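Local coordinates for protein PrimPol AEP domain (PP-N190) (PDB 6ZP9) that probably copies the phage DNA as the archaeo-eukaryotic primase domain of a primase-polymerase, from a phage that replaces adenine with 2-aminoadenine, at residues A13-R16 with D17-L20; W39-R42 with E43-V46; T57-D60 with A61-G65; V133-P136 with A137-L141; F151-T154 with N155-P158. All coordinates share one frame; numbering follows the deposited sequence.

Contact 1: residues A13-R16 with D17-L20; sequences AFDR and DQIL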
# COMPACT_ATOMS: atom_id res chain seq x y z
N ALA A 13 -14.18 5.72 14.27
CA ALA A 13 -13.75 6.74 13.33
C ALA A 13 -13.19 6.15 12.03
O ALA A 13 -12.75 6.91 11.16
CB ALA A 13 -12.70 7.64 13.99
N PHE A 14 -13.21 4.83 11.88
CA PHE A 14 -12.67 4.14 10.72
C PHE A 14 -13.58 2.96 10.40
O PHE A 14 -14.40 2.53 11.23
CB PHE A 14 -11.24 3.64 10.99
CG PHE A 14 -11.16 2.72 12.18
CD1 PHE A 14 -11.36 1.36 12.04
CD2 PHE A 14 -10.92 3.23 13.45
CE1 PHE A 14 -11.30 0.52 13.14
CE2 PHE A 14 -10.86 2.39 14.55
CZ PHE A 14 -11.06 1.04 14.40
N ASP A 15 -13.40 2.40 9.20
CA ASP A 15 -14.16 1.24 8.73
C ASP A 15 -13.34 -0.03 8.98
O ASP A 15 -12.43 -0.35 8.21
CB ASP A 15 -14.50 1.43 7.25
CG ASP A 15 -15.41 0.34 6.71
OD1 ASP A 15 -15.45 -0.76 7.30
OD2 ASP A 15 -16.07 0.59 5.67
N ARG A 16 -13.65 -0.76 10.05
CA ARG A 16 -12.82 -1.91 10.40
C ARG A 16 -12.87 -3.01 9.34
O ARG A 16 -11.92 -3.78 9.20
CB ARG A 16 -13.25 -2.49 11.76
CG ARG A 16 -14.55 -3.27 11.69
CD ARG A 16 -14.91 -3.91 13.02
NE ARG A 16 -13.85 -4.77 13.55
CZ ARG A 16 -13.75 -6.08 13.33
NH1 ARG A 16 -12.74 -6.76 13.87
NH2 ARG A 16 -14.64 -6.71 12.57
N ASP A 17 -13.96 -3.10 8.59
CA ASP A 17 -14.05 -4.13 7.56
C ASP A 17 -13.06 -3.86 6.44
O ASP A 17 -12.46 -4.79 5.89
CB ASP A 17 -15.47 -4.21 7.00
CG ASP A 17 -16.48 -4.73 8.03
OD1 ASP A 17 -16.17 -5.72 8.73
OD2 ASP A 17 -17.58 -4.14 8.13
N GLN A 18 -12.87 -2.59 6.08
CA GLN A 18 -11.92 -2.27 5.03
C GLN A 18 -10.48 -2.49 5.51
O GLN A 18 -9.64 -2.97 4.75
CB GLN A 18 -12.14 -0.84 4.57
CG GLN A 18 -13.31 -0.73 3.61
CD GLN A 18 -12.95 -1.21 2.21
OE1 GLN A 18 -12.06 -0.66 1.57
NE2 GLN A 18 -13.65 -2.24 1.73
N ILE A 19 -10.19 -2.15 6.77
CA ILE A 19 -8.86 -2.41 7.31
C ILE A 19 -8.53 -3.90 7.24
O ILE A 19 -7.47 -4.31 6.75
CB ILE A 19 -8.74 -1.89 8.75
CG1 ILE A 19 -8.74 -0.36 8.76
CG2 ILE A 19 -7.47 -2.44 9.41
CD1 ILE A 19 -8.50 0.23 10.14
N LEU A 20 -9.44 -4.75 7.73
CA LEU A 20 -9.18 -6.18 7.73
C LEU A 20 -9.10 -6.72 6.30
O LEU A 20 -8.30 -7.62 6.03
CB LEU A 20 -10.24 -6.92 8.53
CG LEU A 20 -10.12 -6.65 10.04
CD1 LEU A 20 -11.25 -7.30 10.78
CD2 LEU A 20 -8.77 -7.11 10.58
O HOH W 1 -16.91 -6.21 11.08

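Contact 2: residues W39-R42 with E43-V46; sequences WPRR and EDKV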
# COMPACT_ATOMS: atom_id res chain seq x y z
N TRP A 39 1.15 12.99 10.21
CA TRP A 39 0.40 14.23 10.30
C TRP A 39 0.27 14.87 8.91
O TRP A 39 1.24 14.93 8.16
CB TRP A 39 1.08 15.19 11.27
CG TRP A 39 0.24 16.36 11.62
CD1 TRP A 39 0.45 17.67 11.26
CD2 TRP A 39 -0.95 16.35 12.40
NE1 TRP A 39 -0.55 18.46 11.77
CE2 TRP A 39 -1.42 17.68 12.48
CE3 TRP A 39 -1.68 15.34 13.04
CZ2 TRP A 39 -2.58 18.02 13.17
CZ3 TRP A 39 -2.83 15.68 13.73
CH2 TRP A 39 -3.27 17.02 13.79
N PRO A 40 -0.92 15.35 8.54
CA PRO A 40 -1.12 15.80 7.16
C PRO A 40 -0.36 17.06 6.78
O PRO A 40 -0.13 17.27 5.59
CB PRO A 40 -2.64 16.04 7.08
CG PRO A 40 -3.21 15.27 8.19
CD PRO A 40 -2.19 15.28 9.29
N ARG A 41 0.03 17.90 7.73
CA ARG A 41 0.59 19.21 7.41
C ARG A 41 2.08 19.24 7.77
O ARG A 41 2.45 19.26 8.95
CB ARG A 41 -0.18 20.32 8.12
CG ARG A 41 -1.53 20.54 7.47
CD ARG A 41 -2.23 21.78 7.98
NE ARG A 41 -2.66 21.67 9.38
CZ ARG A 41 -3.65 20.90 9.82
NH1 ARG A 41 -4.35 20.13 8.98
NH2 ARG A 41 -3.96 20.89 11.11
N ARG A 42 2.92 19.22 6.73
CA ARG A 42 4.37 19.14 6.93
C ARG A 42 4.87 20.27 7.83
O ARG A 42 5.72 20.05 8.70
CB ARG A 42 5.07 19.16 5.58
CG ARG A 42 6.52 18.73 5.61
CD ARG A 42 7.09 18.72 4.19
NE ARG A 42 6.39 17.76 3.34
CZ ARG A 42 6.69 16.46 3.26
NH1 ARG A 42 7.68 15.95 3.97
NH2 ARG A 42 5.98 15.68 2.45
N GLU A 43 4.34 21.48 7.63
CA GLU A 43 4.79 22.66 8.36
C GLU A 43 4.56 22.57 9.87
O GLU A 43 5.22 23.30 10.62
CB GLU A 43 4.10 23.91 7.81
CG GLU A 43 2.59 23.96 8.02
CD GLU A 43 1.80 23.36 6.87
OE1 GLU A 43 2.36 22.58 6.07
OE2 GLU A 43 0.59 23.68 6.75
N ASP A 44 3.64 21.72 10.33
CA ASP A 44 3.41 21.60 11.77
C ASP A 44 4.51 20.82 12.47
O ASP A 44 4.65 20.92 13.69
CB ASP A 44 2.06 20.93 12.06
CG ASP A 44 0.88 21.75 11.56
OD1 ASP A 44 1.05 22.96 11.28
OD2 ASP A 44 -0.24 21.19 11.44
N LYS A 45 5.28 20.03 11.71
CA LYS A 45 6.39 19.23 12.23
C LYS A 45 5.96 18.40 13.44
O LYS A 45 6.50 18.50 14.54
CB LYS A 45 7.59 20.12 12.55
CG LYS A 45 8.22 20.69 11.28
CD LYS A 45 8.75 22.07 11.52
CE LYS A 45 10.24 22.04 11.80
NZ LYS A 45 11.05 22.27 10.56
N VAL A 46 4.94 17.55 13.19
CA VAL A 46 4.38 16.61 14.15
C VAL A 46 5.02 15.25 13.92
O VAL A 46 5.17 14.81 12.78
CB VAL A 46 2.85 16.55 14.01
CG1 VAL A 46 2.26 15.48 14.90
CG2 VAL A 46 2.24 17.90 14.31
O HOH W 2 3.94 13.08 10.99
O HOH W 3 4.11 17.48 10.39

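Contact 3: residues T57-D60 with A61-G65; sequences TVQD and AVTQG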
# COMPACT_ATOMS: atom_id res chain seq x y z
N THR A 57 -5.73 2.16 18.67
CA THR A 57 -4.71 3.11 18.22
C THR A 57 -5.15 3.84 16.96
O THR A 57 -4.97 5.06 16.85
CB THR A 57 -3.39 2.38 18.00
OG1 THR A 57 -2.99 1.77 19.23
CG2 THR A 57 -2.33 3.35 17.55
N VAL A 58 -5.74 3.12 16.00
CA VAL A 58 -6.27 3.80 14.82
C VAL A 58 -7.37 4.77 15.22
O VAL A 58 -7.42 5.91 14.74
CB VAL A 58 -6.76 2.78 13.78
CG1 VAL A 58 -7.36 3.51 12.58
CG2 VAL A 58 -5.62 1.89 13.35
N GLN A 59 -8.26 4.35 16.12
CA GLN A 59 -9.30 5.26 16.61
C GLN A 59 -8.70 6.56 17.12
O GLN A 59 -9.18 7.65 16.79
CB GLN A 59 -10.11 4.57 17.71
CG GLN A 59 -11.19 5.45 18.31
CD GLN A 59 -12.35 5.68 17.35
OE1 GLN A 59 -12.55 4.92 16.40
NE2 GLN A 59 -13.13 6.71 17.60
N ASP A 60 -7.63 6.46 17.92
CA ASP A 60 -6.99 7.63 18.51
C ASP A 60 -6.29 8.48 17.45
O ASP A 60 -6.39 9.72 17.47
CB ASP A 60 -5.99 7.18 19.57
CG ASP A 60 -5.54 8.32 20.47
OD1 ASP A 60 -6.28 9.32 20.58
OD2 ASP A 60 -4.45 8.21 21.08
N ALA A 61 -5.57 7.85 16.53
CA ALA A 61 -4.85 8.61 15.51
C ALA A 61 -5.82 9.34 14.57
O ALA A 61 -5.60 10.51 14.22
CB ALA A 61 -3.93 7.69 14.71
N VAL A 62 -6.89 8.67 14.14
CA VAL A 62 -7.82 9.28 13.20
C VAL A 62 -8.54 10.46 13.83
O VAL A 62 -8.63 11.54 13.24
CB VAL A 62 -8.82 8.24 12.66
CG1 VAL A 62 -9.93 8.93 11.88
CG2 VAL A 62 -8.10 7.20 11.79
N THR A 63 -9.07 10.28 15.05
CA THR A 63 -9.77 11.41 15.68
C THR A 63 -8.82 12.56 16.00
O THR A 63 -9.24 13.72 15.99
CB THR A 63 -10.49 10.96 16.95
OG1 THR A 63 -9.53 10.48 17.90
CG2 THR A 63 -11.48 9.86 16.66
N GLN A 64 -7.53 12.28 16.29
CA GLN A 64 -6.56 13.35 16.50
C GLN A 64 -6.23 14.09 15.22
O GLN A 64 -5.81 15.26 15.28
CB GLN A 64 -5.31 12.83 17.15
CG GLN A 64 -5.37 12.80 18.66
CD GLN A 64 -4.04 12.42 19.28
OE1 GLN A 64 -3.00 13.03 19.00
NE2 GLN A 64 -4.06 11.38 20.11
N GLY A 65 -6.38 13.45 14.06
CA GLY A 65 -6.19 14.14 12.80
C GLY A 65 -5.10 13.59 11.90
O GLY A 65 -4.72 14.26 10.94
O HOH W 4 -8.18 11.11 20.31

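Contact 4: residues V133-P136 with A137-L141; sequences VDVP and AWTEL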
# COMPACT_ATOMS: atom_id res chain seq x y z
N VAL A 133 7.85 -13.04 -0.62
CA VAL A 133 9.02 -12.88 -1.49
C VAL A 133 10.16 -12.29 -0.66
O VAL A 133 9.97 -11.30 0.05
CB VAL A 133 8.68 -11.98 -2.69
CG1 VAL A 133 9.88 -11.77 -3.61
CG2 VAL A 133 7.52 -12.60 -3.48
N ASP A 134 11.34 -12.91 -0.75
CA ASP A 134 12.52 -12.39 -0.06
C ASP A 134 12.84 -10.98 -0.56
O ASP A 134 12.54 -10.62 -1.70
CB ASP A 134 13.74 -13.30 -0.29
CG ASP A 134 13.64 -14.63 0.46
OD1 ASP A 134 12.77 -14.79 1.35
OD2 ASP A 134 14.46 -15.53 0.16
N VAL A 135 13.51 -10.21 0.30
CA VAL A 135 13.75 -8.79 0.00
C VAL A 135 14.54 -8.58 -1.29
O VAL A 135 14.14 -7.73 -2.10
CB VAL A 135 14.38 -8.09 1.22
CG1 VAL A 135 14.86 -6.70 0.85
CG2 VAL A 135 13.35 -8.00 2.33
N PRO A 136 15.65 -9.29 -1.54
CA PRO A 136 16.38 -9.03 -2.80
C PRO A 136 15.54 -9.24 -4.05
O PRO A 136 15.52 -8.36 -4.94
CB PRO A 136 17.56 -10.00 -2.71
CG PRO A 136 17.80 -10.14 -1.26
CD PRO A 136 16.43 -10.17 -0.65
N ALA A 137 14.83 -10.37 -4.15
CA ALA A 137 13.93 -10.61 -5.28
C ALA A 137 12.84 -9.55 -5.35
O ALA A 137 12.55 -9.00 -6.42
CB ALA A 137 13.32 -12.00 -5.17
N TRP A 138 12.21 -9.26 -4.21
CA TRP A 138 11.16 -8.24 -4.19
C TRP A 138 11.69 -6.90 -4.68
O TRP A 138 11.03 -6.21 -5.47
CB TRP A 138 10.58 -8.09 -2.77
CG TRP A 138 9.53 -7.04 -2.71
CD1 TRP A 138 8.19 -7.20 -2.94
CD2 TRP A 138 9.72 -5.64 -2.44
NE1 TRP A 138 7.54 -6.00 -2.83
CE2 TRP A 138 8.45 -5.02 -2.52
CE3 TRP A 138 10.84 -4.84 -2.14
CZ2 TRP A 138 8.27 -3.65 -2.31
CZ3 TRP A 138 10.65 -3.48 -1.93
CH2 TRP A 138 9.38 -2.90 -2.02
N THR A 139 12.88 -6.51 -4.21
CA THR A 139 13.42 -5.20 -4.56
C THR A 139 13.57 -5.06 -6.07
O THR A 139 13.26 -4.01 -6.64
CB THR A 139 14.77 -4.97 -3.86
OG1 THR A 139 14.59 -4.97 -2.44
CG2 THR A 139 15.38 -3.64 -4.28
N GLU A 140 14.02 -6.13 -6.73
CA GLU A 140 14.19 -6.11 -8.18
C GLU A 140 12.85 -6.04 -8.89
O GLU A 140 12.69 -5.26 -9.84
CB GLU A 140 14.98 -7.33 -8.64
CG GLU A 140 15.13 -7.43 -10.16
CD GLU A 140 16.08 -6.39 -10.74
OE1 GLU A 140 16.70 -5.63 -9.96
OE2 GLU A 140 16.21 -6.33 -11.99
N LEU A 141 11.87 -6.83 -8.45
CA LEU A 141 10.53 -6.78 -9.05
C LEU A 141 9.91 -5.40 -8.90
O LEU A 141 9.30 -4.88 -9.84
CB LEU A 141 9.63 -7.82 -8.40
CG LEU A 141 9.87 -9.29 -8.74
CD1 LEU A 141 9.10 -10.21 -7.80
CD2 LEU A 141 9.51 -9.58 -10.19

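Contact 5: residues F151-T154 with N155-P158; sequences FDTT and NRNP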
# COMPACT_ATOMS: atom_id res chain seq x y z
N PHE A 151 5.77 4.68 -12.55
CA PHE A 151 5.24 5.03 -11.25
C PHE A 151 6.14 6.04 -10.54
O PHE A 151 7.29 6.27 -10.92
CB PHE A 151 5.10 3.77 -10.39
CG PHE A 151 3.91 2.92 -10.73
CD1 PHE A 151 2.75 3.47 -11.25
CD2 PHE A 151 3.95 1.54 -10.50
CE1 PHE A 151 1.65 2.69 -11.55
CE2 PHE A 151 2.86 0.74 -10.81
CZ PHE A 151 1.70 1.31 -11.32
N ASP A 152 5.60 6.63 -9.48
CA ASP A 152 6.36 7.35 -8.48
C ASP A 152 7.52 6.50 -7.95
O ASP A 152 7.30 5.44 -7.35
CB ASP A 152 5.40 7.73 -7.35
CG ASP A 152 6.04 8.52 -6.23
OD1 ASP A 152 7.29 8.58 -6.13
OD2 ASP A 152 5.27 9.08 -5.43
N THR A 153 8.76 6.96 -8.17
CA THR A 153 9.94 6.16 -7.84
C THR A 153 10.29 6.17 -6.36
O THR A 153 11.22 5.47 -5.96
CB THR A 153 11.16 6.64 -8.64
OG1 THR A 153 11.57 7.92 -8.16
CG2 THR A 153 10.82 6.75 -10.11
N THR A 154 9.57 6.96 -5.55
CA THR A 154 9.81 6.99 -4.11
C THR A 154 9.51 5.65 -3.45
O THR A 154 10.20 5.25 -2.51
CB THR A 154 8.95 8.09 -3.48
OG1 THR A 154 9.46 9.37 -3.86
CG2 THR A 154 8.94 7.98 -1.96
N ASN A 155 8.48 4.95 -3.92
CA ASN A 155 7.95 3.76 -3.24
C ASN A 155 8.73 2.50 -3.62
O ASN A 155 8.18 1.55 -4.19
CB ASN A 155 6.46 3.59 -3.56
CG ASN A 155 5.65 4.84 -3.26
OD1 ASN A 155 5.84 5.51 -2.24
ND2 ASN A 155 4.72 5.16 -4.17
N ARG A 156 9.99 2.50 -3.32
CA ARG A 156 10.80 1.39 -3.73
C ARG A 156 11.48 0.55 -2.64
O ARG A 156 12.09 -0.41 -2.97
CB ARG A 156 11.90 1.94 -4.66
CG ARG A 156 12.89 2.82 -3.99
CD ARG A 156 13.83 3.50 -4.98
NE ARG A 156 14.16 2.61 -6.10
CZ ARG A 156 13.74 2.66 -7.37
NH1 ARG A 156 14.18 1.76 -8.23
NH2 ARG A 156 12.93 3.60 -7.80
N ASN A 157 11.41 0.96 -1.39
CA ASN A 157 12.14 0.31 -0.31
C ASN A 157 11.25 -0.70 0.42
O ASN A 157 10.03 -0.54 0.46
CB ASN A 157 12.65 1.34 0.69
CG ASN A 157 11.54 2.19 1.25
OD1 ASN A 157 10.78 2.81 0.50
ND2 ASN A 157 11.42 2.22 2.58
N PRO A 158 11.83 -1.74 1.01
CA PRO A 158 10.98 -2.83 1.55
C PRO A 158 10.12 -2.43 2.74
O PRO A 158 9.10 -3.08 2.97
CB PRO A 158 11.98 -3.93 1.91
CG PRO A 158 13.31 -3.26 1.96
CD PRO A 158 13.26 -2.10 1.01
O HOH W 5 5.11 3.92 -6.94
O HOH W 6 5.21 8.30 -2.51

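Contact 1: residues A13-R16 with D17-L20
Phe14 and Ile19 meet on the packed side of this helix start, where CD1 of the Phe14 ring lies 3.6 Å from Ile19 CD1 and the two side chains cross at about a right angle. Ile19 continues inward onto Leu53, Leu164 and Cys167, while the Phe14 side chain also rests on Val58 and Gln59 of helix 55-64. Asp15 is the N-cap of helix 16-25. Its chi1 of -174° sets the carboxylate beside the carbonyl carbon, and OD1 accepts weak bonds from Asp17 N at 3.1 Å and Gln18 N at 3.4 Å. Asp15 O takes the straighter bond from Ile19 N, at 3.2 Å. The outer side is looser. Leu20 CD1 lies over one face of the Arg16 guanidinium, 3.5 Å from NH1, and a water in the guanidinium plane joins Arg16 NH2 to Asp17 OD1, a pair too far apart for a direct salt bridge at 4.3 Å. Two carboxylates thus stand at the amino end of the helix, where they probably interact favourably with its dipole, and the nearby arginine would partly offset their mutual repulsion.

Contact 2: residues W39-R42 with E43-V46
Trp39 lays one face of its indole under Val46, whose CG2 sits 3.7 Å from the centroid of the five-membered ring and 15° off the ring normal, a CH-pi contact. Val46 CB also presses on the stem of the tryptophan, 3.5 Å from Trp39 CB. The opposite face of the indole is covered by Pro40 CD, so the ring is held between its own neighbour in sequence and a residue seven positions on. With CG turned away from the backbone N (chi1 -168°), the indole points along the loop toward its tip, and its N-H meets the carboxylate of Asp44: Trp39 NE1 donates to Asp44 OD2 at 2.8 Å, close to the ring plane and on the anti lone pair. The same oxygen draws in Arg41, whose NE lies 3.2 Å from Asp44 OD2 in a salt bridge with a weak, bent hydrogen bond; guanidinium and carboxylate planes stand 79° apart. The backbone here forms a 3-10 turn, with Asp44 N bonded to Arg41 O at 3.1 Å and Lys45 N to Arg42 O. Two waters fill in where the chain segments separate, one joining Trp39 N to Val46 O, the other Arg41 O to Val46 N. The loop links strands 34-38 and 49-52 at the surface, and Phe66 meets the indole edge-to-face. One carboxylate oxygen accepting from both an indole and an arginine would probably remain ionised; the charge pair spans the turn, while packing of Trp39 on Val46 joins the arms.

Contact 3: residues T57-D60 with A61-G65
Thr63 turns its hydroxyl back toward the preceding turn, OG1 lying 3.1 Å from Gln59 O, a carbonyl that already accepts from Thr63 N. A chi1 of 62°, which puts OG1 between the backbone N and the carbonyl carbon, brings it there. A water bonds the same hydroxyl at 2.8 Å and donates to Asp60 OD1 at 2.6 Å, bridging the two side chains. Asp60 OD1 may have a second donor: in one of two modelled positions of Gln64, NE2 approaches it from above the carboxylate plane at 3.1 Å, a bond that remains doubtful. Other polar groups find partners outside these turns: Gln59 OE1 accepts from Ala13 N, Thr57 OG1 bonds Thr54 OG1, and Val62 O accepts from Gln170 NE2. On the buried side Val58 and Val62 lie side by side and point the same way, CG1 of Val58 being 3.8 Å from CG2 of Val62. Backbone donors of Ala61, Val62, Thr63 and Gln64 are satisfied by the carbonyls of Thr57, Val58, Gln59 and Asp60. Gly65 ends the run with a positive phi (120°) and bonds from its N to Ala61 O and, weakly, to Val62 O, the Schellman motif characteristic of a helix C-terminus, here closing helix 55-64 ahead of strand 67-71.

Contact 4: residues V133-P136 with A137-L141
Val133 reaches under the first turn of helix 135-149 with its CG1, which touches both Ala137 CB and Trp138 CB. The approach to Ala137 CB is 3.8 Å, and Val133 CG1 comes to 3.5 Å from Trp138 N, so this methyl group lies against the helix backbone as well as its side chains. Within the same first turn, Val135 and Thr139 are set at a slant to each other, with Val135 CG1 3.7 Å from Thr139 OG1. That hydroxyl folds back on the helix and donates to Val135 O at 2.8 Å, from above the carbonyl plane. Thr139 N donates to the same oxygen at 2.7 Å, nearly in line with the carbonyl, leaving Val135 O gripped by two donors from a single residue. Trp138 leads its indole off the helix toward strand 85-90, a direction set by chi1 of 179°, and its NE1 bonds to Ala87 O. Asp134 occupies the N-cap position but makes no capping bond through its side chain; its carbonyl instead accepts from Trp138 N at 2.9 Å. The arrangement is a helix start packed onto a sheet. Trp138 lies on Val85, Ile88 and Phe89 of strand 85-90, Leu141 and Val133 both meet Pro188 of helix 188-194, and Val135 faces Ile82 and Pro158 of the neighbouring loops.

Contact 5: residues F151-T154 with N155-P158
Arg156 curls back over a type I beta turn, running from Asp152 to Asn155, and its NH2 donates to Thr153 O at 3.1 Å. The bond lies in the carbonyl plane on a lone pair and close to the guanidinium plane, so the acceptor meets an edge of the flat group. A bend at chi3 (-37°) brings NH2 to within 3.6 Å of Thr153 CB. The Arg156 side chain also rests on Ala143 and Ile146 of helix 135-149. Inside the turn, Asp152 OD1 accepts from Thr154 N at 2.9 Å, an Asx turn, with the donor above the carboxylate plane. The side chains of Asp152 and Asn155 cross at about a right angle. One water joins the backbone Asp152 O to Asn155 ND2; another donates to both side chains, at Asp152 OD2 and Asn155 OD1. Further out, Glu91 OE2 receives a bond from the same Asn155 ND2, and Gln142 NE2 donates to Asn155 O, which ties the turn to Glu91 and to Gln142 of helix 135-149. Asn155 itself is the centre of an inverse gamma turn, marked by the weak bond from Arg156 N to Thr154 O at 2.9 Å.

Overall arrangement
The five local contacts fall into two groups across the chain. Contacts 1 and 3 touch, Phe14 CD2 lying 3.7 Å from Val58 CG1, so the loop leading into helix 16-25 packs on helix 55-64. Contact 2 joins this group through Pro40 CD, 3.2 Å from Gly65 O, where the loop meets the end of helix 55-64. Contacts 4 and 5 form the second group, Trp138 CH2 resting 3.5 Å from Asn157 O. Contacts 1 and 4 lie on opposite sides of the chain's centre, their centres about 29 Å apart. The bound calcium ion is about 13 Å from the Val133 side chain of contact 4.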